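PDB 6VC5: endoglucanase from Komagataeibacter sucrofermentans, which probably hydrolyses internal beta-1,4-glucosidic linkages in cellulose and related beta-glucans, as a family 8 glycoside hydrolase. Local coordinates for residues A[217-222]-A[245-250]; A[32-37]-A[223-228]; A[157-162]-A[233-238]. All blocks are in the same frame, centred on the assembly; numbering follows the deposited sequence. Where two conformers were deposited one is given.

Contact 1 (A[217-222]-A[245-250]); sequences PRFSYD and SRFWNH
Phe219, in the short strand 218-219, faces Phe247 and Trp248 on helix 238-251 with the backbones well apart, the nearest CA atoms being those of Phe219 and Phe247 at 11.5 Å. The gap is spanned by aromatic side chains alone. All three are buried, and no hydrogen bond links the segments. Both phenylalanines place CG anti to the backbone N (chi1 172° in Phe219, 175° in Phe247), which sends each ring out toward the other segment. Their corners meet, with Phe219 CE2 4.0 Å from Phe247 CE2. The planes stand at 81° and the centroids 5.8 Å apart, but neither ring presents a clear face or edge to the other. The second partner is Trp248. Its CH2 atom comes to the edge of the Phe219 ring, 4.3 Å from Phe219 CZ. Phe219 thus reaches both aromatic side chains of neighbouring helix positions. Family 8 enzymes are built on an (alpha/alpha)6 barrel. The contact joins helix 238-251 to a two-stranded antiparallel sheet, 218-219 with 260-261. Val260 of the partner strand also touches Phe247. Trp193 packs edge-to-face with Phe247, extending the aromatic cluster.

Contact 2 (A[32-37]-A[223-228]); sequences HSEGQG and AIRVPL
Glu34 of helix 33-46 and Arg225 of helix 225-232 reach across to each other and meet only at the ends of their side chains. The helices stay far apart here, with 13.2 Å between the CA atoms of Glu34 and Arg225. Glu34 bridges its share of the distance with an extended chain, CG anti to the backbone N at chi1 178°. Arg225 was modelled in two conformers. In one of them Glu34 OE2 lies over a face of the guanidinium, 3.8 Å from Arg225 NH1, and the two flat groups are turned 75° apart. The oxygen sits above the guanidinium, so the N-H bonds are aimed elsewhere. This is a long salt bridge, not a hydrogen bond, and it is tentative. It is the loose side of the contact, and Glu34 is partly exposed. Glu34 OE2 has a firmer partner in Tyr38 OH, one turn further along its own helix, to which it is hydrogen-bonded. The tight side is that of Arg225, which is buried. Its side chain packs against Tyr301, Leu305 and Leu308. The centre of the contact lies about 3 Å from the centre of the chain. In family 8 enzymes the substrate cleft crosses an (alpha/alpha)6 barrel, and this position would be consistent with lying at it. Helix 300-313 flanks Arg225, while helices 274-282 and 238-251 cover the neighbouring Ile224 and Pro227.

Contact 3 (A[157-162]-A[233-238]); sequences YVMPSL and AHMLTP
Met159, at the start of helix 159-169, packs on Ala233 and Met235 in the turn that follows helix 225-232. The backbones come close, with 5.5 Å between the CA atoms of Pro160 and Ala233. Two kinds of apolar contact are made. The first is a close fit of small groups. Met159 CB sits 3.7 Å from Ala233 CB, and Pro160 CD borders the same methyl at 4.4 Å. The second is a meeting of two thioethers. Met159 SD and Met235 SD lie 3.8 Å apart, and the two side chains cross at about a right angle. Met159 is folded at chi2 (-64°), whereas Met235 stays extended beyond CG. The sulfur of Met235 therefore comes alongside several atoms of Met159, with CG at 3.9 Å and CB at 4.0 Å from Met235 SD. Met163, one turn on in helix 159-169, touches both Ala233 and Met235, and Met178 and Leu182 of helix 172-187 pack on Met235 as well. No hydrogen bond crosses between the segments. Several backbone and capping bonds shape the local turns. Val158 O accepts from both Ser161 N and Leu162 N in the first turn of the helix, where Val158 is the N-cap. Thr237 caps the next helix through its OG1, bonded to Leu240 N. His234, with positive phi (62°), closes helix 225-232 in a Schellman motif. The contact thus joins the start of one helix to the connection between helices 225-232 and 238-251, as expected in the (alpha/alpha)6 barrel of family 8 glycoside hydrolases.

The three contacts interlock along the chain, since each pair of them has alternating segments. Residues 32-37 come first, then 157-162, and the other four segments follow closely between 217 and 250. That later run passes from strand 218-219 through helix 225-232 and the turn 233-238 into helix 238-251. Contacts 1 and 2 have centres 16 Å apart and touch, with Ile224 packed on Trp248 and Phe219. Contact 3 touches neither. Its centre is 14 Å from that of contact 2 and 18 Å from that of contact 1. Contact 2 joins helix 225-232 to helix 33-46. Contact 3 joins the turn after it to helix 159-169. Contact 1 packs strand 218-219, before it, on helix 238-251.

Contact 1 (A[217-222]-A[245-250])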
loop_
_atom_site.group_PDB
_atom_site.type_symbol
_atom_site.label_atom_id
_atom_site.label_comp_id
_atom_site.label_asym_id
_atom_site.label_seq_id
_atom_site.Cartn_x
_atom_site.Cartn_y
_atom_site.Cartn_z
ATOM N N PRO A 217 15.565 9.439 7.272
ATOM C CA PRO A 217 14.570 10.495 6.964
ATOM C C PRO A 217 14.419 10.731 5.465
ATOM O O PRO A 217 14.846 11.751 4.908
ATOM C CB PRO A 217 15.160 11.708 7.688
ATOM C CG PRO A 217 16.646 11.494 7.558
ATOM C CD PRO A 217 16.838 10.008 7.757
ATOM N N ARG A 218 13.759 9.791 4.787
ATOM C CA ARG A 218 13.775 9.714 3.334
ATOM C C ARG A 218 12.367 9.622 2.760
ATOM O O ARG A 218 11.421 9.212 3.437
ATOM C CB ARG A 218 14.549 8.482 2.860
ATOM C CG ARG A 218 15.989 8.491 3.271
ATOM C CD ARG A 218 16.600 7.139 3.046
ATOM N NE ARG A 218 18.009 7.154 3.430
ATOM C CZ ARG A 218 18.788 6.086 3.384
ATOM N NH1 ARG A 218 18.293 4.929 2.970
ATOM N NH2 ARG A 218 20.067 6.182 3.748
ATOM N N PHE A 219 12.253 10.012 1.503
ATOM C CA PHE A 219 11.209 9.585 0.573
ATOM C C PHE A 219 11.800 8.414 -0.193
ATOM O O PHE A 219 12.714 8.603 -0.895
ATOM C CB PHE A 219 10.883 10.720 -0.420
ATOM C CG PHE A 219 9.953 10.323 -1.557
ATOM C CD1 PHE A 219 8.609 10.424 -1.440
ATOM C CD2 PHE A 219 10.469 9.929 -2.758
ATOM C CE1 PHE A 219 7.785 10.111 -2.485
ATOM C CE2 PHE A 219 9.649 9.599 -3.815
ATOM C CZ PHE A 219 8.300 9.675 -3.668
ATOM N N SER A 220 11.251 7.219 -0.026
ATOM C CA SER A 220 11.799 6.037 -0.653
ATOM C C SER A 220 10.758 4.943 -0.888
ATOM O O SER A 220 9.739 5.205 -1.442
ATOM C CB SER A 220 13.045 5.517 0.089
ATOM O OG SER A 220 12.795 4.820 1.256
ATOM N N TYR A 221 11.054 3.742 -0.448
ATOM C CA TYR A 221 10.331 2.582 -0.891
ATOM C C TYR A 221 8.908 2.463 -0.369
ATOM O O TYR A 221 8.123 1.769 -0.930
ATOM C CB TYR A 221 11.152 1.334 -0.576
ATOM C CG TYR A 221 12.464 1.350 -1.292
ATOM C CD1 TYR A 221 12.558 0.896 -2.562
ATOM C CD2 TYR A 221 13.593 1.866 -0.706
ATOM C CE1 TYR A 221 13.741 0.919 -3.237
ATOM C CE2 TYR A 221 14.789 1.907 -1.391
ATOM C CZ TYR A 221 14.852 1.424 -2.649
ATOM O OH TYR A 221 15.994 1.399 -3.404
ATOM N N ASP A 222 8.602 3.171 0.711
ATOM C CA ASP A 222 7.226 3.289 1.182
ATOM C C ASP A 222 6.490 4.463 0.525
ATOM O O ASP A 222 5.444 4.303 -0.069
ATOM C CB ASP A 222 7.195 3.541 2.701
ATOM C CG ASP A 222 7.666 2.351 3.543
ATOM O OD1 ASP A 222 8.887 2.156 3.672
ATOM O OD2 ASP A 222 6.832 1.662 4.140
ATOM N N SER A 245 5.631 16.288 -10.327
ATOM C CA SER A 245 6.120 16.397 -11.700
ATOM C C SER A 245 7.484 17.076 -11.749
ATOM O O SER A 245 8.375 16.637 -12.485
ATOM C CB SER A 245 5.113 17.165 -12.558
ATOM O OG SER A 245 3.883 16.464 -12.663
ATOM N N ARG A 246 7.668 18.138 -10.956
ATOM C CA ARG A 246 8.954 18.828 -10.932
ATOM C C ARG A 246 10.056 17.902 -10.446
ATOM O O ARG A 246 11.186 17.942 -10.952
ATOM C CB ARG A 246 8.868 20.050 -10.018
ATOM C CG ARG A 246 9.013 21.356 -10.758
ATOM C CD ARG A 246 8.997 22.533 -9.805
ATOM N NE ARG A 246 7.817 22.532 -8.945
ATOM C CZ ARG A 246 6.585 22.814 -9.360
ATOM N NH1 ARG A 246 5.573 22.800 -8.500
ATOM N NH2 ARG A 246 6.366 23.115 -10.630
ATOM N N PHE A 247 9.734 17.055 -9.469
ATOM C CA PHE A 247 10.694 16.100 -8.934
ATOM C C PHE A 247 11.077 15.047 -9.977
ATOM O O PHE A 247 12.265 14.834 -10.249
ATOM C CB PHE A 247 10.103 15.459 -7.672
ATOM C CG PHE A 247 10.948 14.370 -7.086
ATOM C CD1 PHE A 247 12.177 14.662 -6.512
ATOM C CD2 PHE A 247 10.508 13.058 -7.093
ATOM C CE1 PHE A 247 12.959 13.665 -5.969
ATOM C CE2 PHE A 247 11.290 12.051 -6.554
ATOM C CZ PHE A 247 12.511 12.354 -5.991
ATOM N N TRP A 248 10.087 14.377 -10.582
ATOM C CA TRP A 248 10.423 13.338 -11.551
ATOM C C TRP A 248 11.244 13.907 -12.698
ATOM O O TRP A 248 12.201 13.279 -13.162
ATOM C CB TRP A 248 9.179 12.704 -12.166
ATOM C CG TRP A 248 8.075 12.251 -11.272
ATOM C CD1 TRP A 248 6.747 12.534 -11.437
ATOM C CD2 TRP A 248 8.159 11.359 -10.151
ATOM N NE1 TRP A 248 6.009 11.911 -10.469
ATOM C CE2 TRP A 248 6.844 11.181 -9.668
ATOM C CE3 TRP A 248 9.212 10.713 -9.498
ATOM C CZ2 TRP A 248 6.552 10.385 -8.556
ATOM C CZ3 TRP A 248 8.920 9.915 -8.391
ATOM C CH2 TRP A 248 7.603 9.764 -7.934
ATOM N N ASN A 249 10.849 15.071 -13.206
ATOM C CA ASN A 249 11.487 15.619 -14.393
ATOM C C ASN A 249 12.868 16.204 -14.119
ATOM O O ASN A 249 13.676 16.301 -15.052
ATOM C CB ASN A 249 10.553 16.633 -15.045
ATOM C CG ASN A 249 9.392 15.959 -15.746
ATOM O OD1 ASN A 249 9.593 15.119 -16.618
ATOM N ND2 ASN A 249 8.170 16.311 -15.358
ATOM N N HIS A 250 13.170 16.566 -12.870
ATOM C CA HIS A 250 14.524 17.003 -12.541
ATOM C C HIS A 250 15.530 15.880 -12.729
ATOM O O HIS A 250 16.655 16.112 -13.197
ATOM C CB HIS A 250 14.611 17.492 -11.097
ATOM C CG HIS A 250 15.980 17.967 -10.715
ATOM N ND1 HIS A 250 16.483 19.189 -11.106
ATOM C CD2 HIS A 250 16.947 17.383 -9.968
ATOM C CE1 HIS A 250 17.704 19.335 -10.621
ATOM N NE2 HIS A 250 18.011 18.252 -9.929
#

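Contact 2 (A[32-37]-A[223-228])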
loop_
_atom_site.group_PDB
_atom_site.type_symbol
_atom_site.label_atom_id
_atom_site.label_comp_id
_atom_site.label_asym_id
_atom_site.label_seq_id
_atom_site.Cartn_x
_atom_site.Cartn_y
_atom_site.Cartn_z
ATOM N N HIS A 32 4.142 -12.371 3.791
ATOM C CA HIS A 32 3.674 -11.182 4.507
ATOM C C HIS A 32 2.205 -10.953 4.218
ATOM O O HIS A 32 1.720 -11.366 3.192
ATOM C CB HIS A 32 4.442 -9.930 4.055
ATOM C CG HIS A 32 5.894 -9.952 4.392
ATOM N ND1 HIS A 32 6.872 -9.796 3.444
ATOM C CD2 HIS A 32 6.537 -10.109 5.570
ATOM C CE1 HIS A 32 8.059 -9.862 4.023
ATOM N NE2 HIS A 32 7.883 -10.055 5.313
ATOM N N SER A 33 1.508 -10.273 5.115
ATOM C CA SER A 33 0.120 -9.922 4.811
ATOM C C SER A 33 0.035 -9.018 3.586
ATOM O O SER A 33 -0.898 -9.136 2.790
ATOM C CB SER A 33 -0.586 -9.293 6.025
ATOM O OG SER A 33 0.006 -8.053 6.397
ATOM N N GLU A 34 1.013 -8.127 3.399
ATOM C CA GLU A 34 1.009 -7.271 2.220
ATOM C C GLU A 34 1.169 -8.104 0.953
ATOM O O GLU A 34 0.498 -7.856 -0.053
ATOM C CB GLU A 34 2.136 -6.240 2.342
ATOM C CG GLU A 34 2.291 -5.293 1.159
ATOM C CD GLU A 34 3.473 -4.335 1.323
ATOM O OE1 GLU A 34 4.199 -4.440 2.342
ATOM O OE2 GLU A 34 3.672 -3.472 0.435
ATOM N N GLY A 35 2.028 -9.122 1.000
ATOM C CA GLY A 35 2.230 -9.972 -0.165
ATOM C C GLY A 35 1.022 -10.828 -0.503
ATOM O O GLY A 35 0.686 -11.007 -1.673
ATOM N N GLN A 36 0.376 -11.403 0.511
ATOM C CA GLN A 36 -0.860 -12.133 0.237
ATOM C C GLN A 36 -1.911 -11.178 -0.324
ATOM O O GLN A 36 -2.659 -11.518 -1.258
ATOM C CB GLN A 36 -1.370 -12.800 1.518
ATOM C CG GLN A 36 -0.412 -13.819 2.149
ATOM C CD GLN A 36 -0.056 -14.954 1.211
ATOM O OE1 GLN A 36 1.108 -15.156 0.891
ATOM N NE2 GLN A 36 -1.068 -15.703 0.763
ATOM N N GLY A 37 -1.933 -9.949 0.201
ATOM C CA GLY A 37 -2.862 -8.956 -0.299
ATOM C C GLY A 37 -2.627 -8.617 -1.755
ATOM O O GLY A 37 -3.579 -8.483 -2.528
ATOM N N ALA A 223 7.106 5.634 0.598
ATOM C CA ALA A 223 6.461 6.869 0.203
ATOM C C ALA A 223 6.130 6.939 -1.278
ATOM O O ALA A 223 5.269 7.665 -1.663
ATOM C CB ALA A 223 7.265 8.086 0.644
ATOM N N ILE A 224 6.784 6.121 -2.074
ATOM C CA ILE A 224 6.587 6.188 -3.504
ATOM C C ILE A 224 5.216 5.627 -3.803
ATOM O O ILE A 224 4.620 6.067 -4.765
ATOM C CB ILE A 224 7.619 5.279 -4.234
ATOM C CG1 ILE A 224 7.494 5.354 -5.756
ATOM C CG2 ILE A 224 7.435 3.829 -3.814
ATOM C CD1 ILE A 224 7.857 6.710 -6.298
ATOM N N ARG A 225 4.530 4.936 -2.931
ATOM C CA ARG A 225 3.140 4.622 -3.164
ATOM C C ARG A 225 2.170 5.795 -3.058
ATOM O O ARG A 225 1.058 5.694 -3.486
ATOM C CB ARG A 225 2.707 3.406 -2.352
ATOM C CG ARG A 225 3.373 2.131 -2.858
ATOM C CD ARG A 225 2.786 0.848 -2.300
ATOM N NE ARG A 225 3.836 -0.167 -2.202
ATOM C CZ ARG A 225 4.027 -1.189 -3.040
ATOM N NH1 ARG A 225 5.020 -1.998 -2.842
ATOM N NH2 ARG A 225 3.227 -1.418 -4.057
ATOM N N VAL A 226 2.555 6.813 -2.315
ATOM C CA VAL A 226 1.628 7.910 -2.046
ATOM C C VAL A 226 1.084 8.581 -3.308
ATOM O O VAL A 226 -0.114 8.648 -3.486
ATOM C CB VAL A 226 2.219 8.950 -1.061
ATOM C CG1 VAL A 226 1.315 10.174 -0.952
ATOM C CG2 VAL A 226 2.391 8.304 0.307
ATOM N N PRO A 227 1.951 9.078 -4.175
ATOM C CA PRO A 227 1.410 9.673 -5.406
ATOM C C PRO A 227 0.579 8.686 -6.218
ATOM O O PRO A 227 -0.418 9.088 -6.828
ATOM C CB PRO A 227 2.669 10.155 -6.151
ATOM C CG PRO A 227 3.806 9.355 -5.548
ATOM C CD PRO A 227 3.421 9.185 -4.111
ATOM N N LEU A 228 0.924 7.395 -6.192
ATOM C CA LEU A 228 0.129 6.409 -6.921
ATOM C C LEU A 228 -1.279 6.274 -6.347
ATOM O O LEU A 228 -2.266 6.317 -7.090
ATOM C CB LEU A 228 0.838 5.059 -6.935
ATOM C CG LEU A 228 0.098 4.049 -7.818
ATOM C CD1 LEU A 228 0.141 4.481 -9.280
ATOM C CD2 LEU A 228 0.689 2.672 -7.641
#

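Contact 3 (A[157-162]-A[233-238])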
loop_
_atom_site.group_PDB
_atom_site.type_symbol
_atom_site.label_atom_id
_atom_site.label_comp_id
_atom_site.label_asym_id
_atom_site.label_seq_id
_atom_site.Cartn_x
_atom_site.Cartn_y
_atom_site.Cartn_z
ATOM N N TYR A 157 -2.212 4.635 3.653
ATOM C CA TYR A 157 -3.514 5.155 3.233
ATOM C C TYR A 157 -3.770 4.639 1.823
ATOM O O TYR A 157 -3.560 5.323 0.814
ATOM C CB TYR A 157 -3.530 6.676 3.272
ATOM C CG TYR A 157 -3.741 7.273 4.643
ATOM C CD1 TYR A 157 -4.991 7.738 5.032
ATOM C CD2 TYR A 157 -2.685 7.388 5.540
ATOM C CE1 TYR A 157 -5.188 8.301 6.280
ATOM C CE2 TYR A 157 -2.871 7.949 6.796
ATOM C CZ TYR A 157 -4.126 8.408 7.157
ATOM O OH TYR A 157 -4.303 8.970 8.405
ATOM N N VAL A 158 -4.198 3.384 1.758
ATOM C CA VAL A 158 -4.516 2.741 0.488
ATOM C C VAL A 158 -5.850 3.324 0.046
ATOM O O VAL A 158 -6.919 2.757 0.310
ATOM C CB VAL A 158 -4.537 1.209 0.651
ATOM C CG1 VAL A 158 -4.860 0.510 -0.676
ATOM C CG2 VAL A 158 -3.197 0.706 1.209
ATOM N N MET A 159 -5.793 4.483 -0.603
ATOM C CA MET A 159 -7.007 5.268 -0.805
ATOM C C MET A 159 -8.127 4.529 -1.536
ATOM O O MET A 159 -9.284 4.667 -1.111
ATOM C CB MET A 159 -6.670 6.640 -1.412
ATOM C CG MET A 159 -5.923 7.589 -0.453
ATOM S SD MET A 159 -6.873 8.087 1.021
ATOM C CE MET A 159 -5.965 9.568 1.555
ATOM N N PRO A 160 -7.883 3.737 -2.588
ATOM C CA PRO A 160 -9.002 2.993 -3.207
ATOM C C PRO A 160 -9.656 1.997 -2.266
ATOM O O PRO A 160 -10.833 1.645 -2.457
ATOM C CB PRO A 160 -8.335 2.264 -4.377
ATOM C CG PRO A 160 -7.124 3.111 -4.691
ATOM C CD PRO A 160 -6.640 3.631 -3.381
ATOM N N SER A 161 -8.922 1.512 -1.263
ATOM C CA SER A 161 -9.526 0.617 -0.288
ATOM C C SER A 161 -10.404 1.372 0.702
ATOM O O SER A 161 -11.473 0.876 1.088
ATOM C CB SER A 161 -8.441 -0.159 0.453
ATOM O OG SER A 161 -9.050 -1.160 1.237
ATOM N N LEU A 162 -9.964 2.560 1.140
ATOM C CA LEU A 162 -10.810 3.391 1.994
ATOM C C LEU A 162 -12.088 3.795 1.271
ATOM O O LEU A 162 -13.164 3.830 1.879
ATOM C CB LEU A 162 -10.032 4.621 2.477
ATOM C CG LEU A 162 -8.750 4.347 3.266
ATOM C CD1 LEU A 162 -8.146 5.665 3.744
ATOM C CD2 LEU A 162 -9.020 3.428 4.432
ATOM N N ALA A 233 -7.091 7.196 -6.770
ATOM C CA ALA A 233 -8.338 7.598 -6.128
ATOM C C ALA A 233 -8.861 8.958 -6.587
ATOM O O ALA A 233 -9.867 9.426 -6.038
ATOM C CB ALA A 233 -8.159 7.610 -4.609
ATOM N N HIS A 234 -8.210 9.608 -7.557
ATOM C CA HIS A 234 -8.628 10.925 -8.061
ATOM C C HIS A 234 -8.582 11.995 -6.971
ATOM O O HIS A 234 -9.405 12.915 -6.936
ATOM C CB HIS A 234 -9.993 10.862 -8.753
ATOM C CG HIS A 234 -10.098 9.766 -9.767
ATOM N ND1 HIS A 234 -9.382 9.770 -10.944
ATOM C CD2 HIS A 234 -10.822 8.622 -9.770
ATOM C CE1 HIS A 234 -9.670 8.682 -11.636
ATOM N NE2 HIS A 234 -10.541 7.967 -10.946
ATOM N N MET A 235 -7.593 11.880 -6.085
ATOM C CA MET A 235 -7.415 12.801 -4.973
ATOM C C MET A 235 -6.148 13.633 -5.091
ATOM O O MET A 235 -5.853 14.408 -4.172
ATOM C CB MET A 235 -7.370 12.047 -3.633
ATOM C CG MET A 235 -8.666 11.348 -3.214
ATOM S SD MET A 235 -8.407 10.260 -1.761
ATOM C CE MET A 235 -10.006 9.477 -1.635
ATOM N N LEU A 236 -5.384 13.498 -6.177
ATOM C CA LEU A 236 -4.143 14.255 -6.341
ATOM C C LEU A 236 -4.479 15.674 -6.800
ATOM O O LEU A 236 -4.978 15.873 -7.913
ATOM C CB LEU A 236 -3.228 13.547 -7.338
ATOM C CG LEU A 236 -1.764 13.988 -7.360
ATOM C CD1 LEU A 236 -1.101 13.679 -6.027
ATOM C CD2 LEU A 236 -1.024 13.305 -8.499
ATOM N N THR A 237 -4.215 16.661 -5.936
ATOM C CA THR A 237 -4.536 18.046 -6.245
ATOM C C THR A 237 -3.581 18.587 -7.304
ATOM O O THR A 237 -2.493 18.043 -7.507
ATOM C CB THR A 237 -4.401 18.908 -4.994
ATOM O OG1 THR A 237 -3.050 18.849 -4.513
ATOM C CG2 THR A 237 -5.363 18.446 -3.901
ATOM N N PRO A 238 -3.974 19.660 -7.996
ATOM C CA PRO A 238 -3.030 20.332 -8.910
ATOM C C PRO A 238 -1.709 20.716 -8.262
ATOM O O PRO A 238 -0.645 20.482 -8.854
ATOM C CB PRO A 238 -3.829 21.557 -9.381
ATOM C CG PRO A 238 -5.252 21.133 -9.273
ATOM C CD PRO A 238 -5.334 20.230 -8.081
#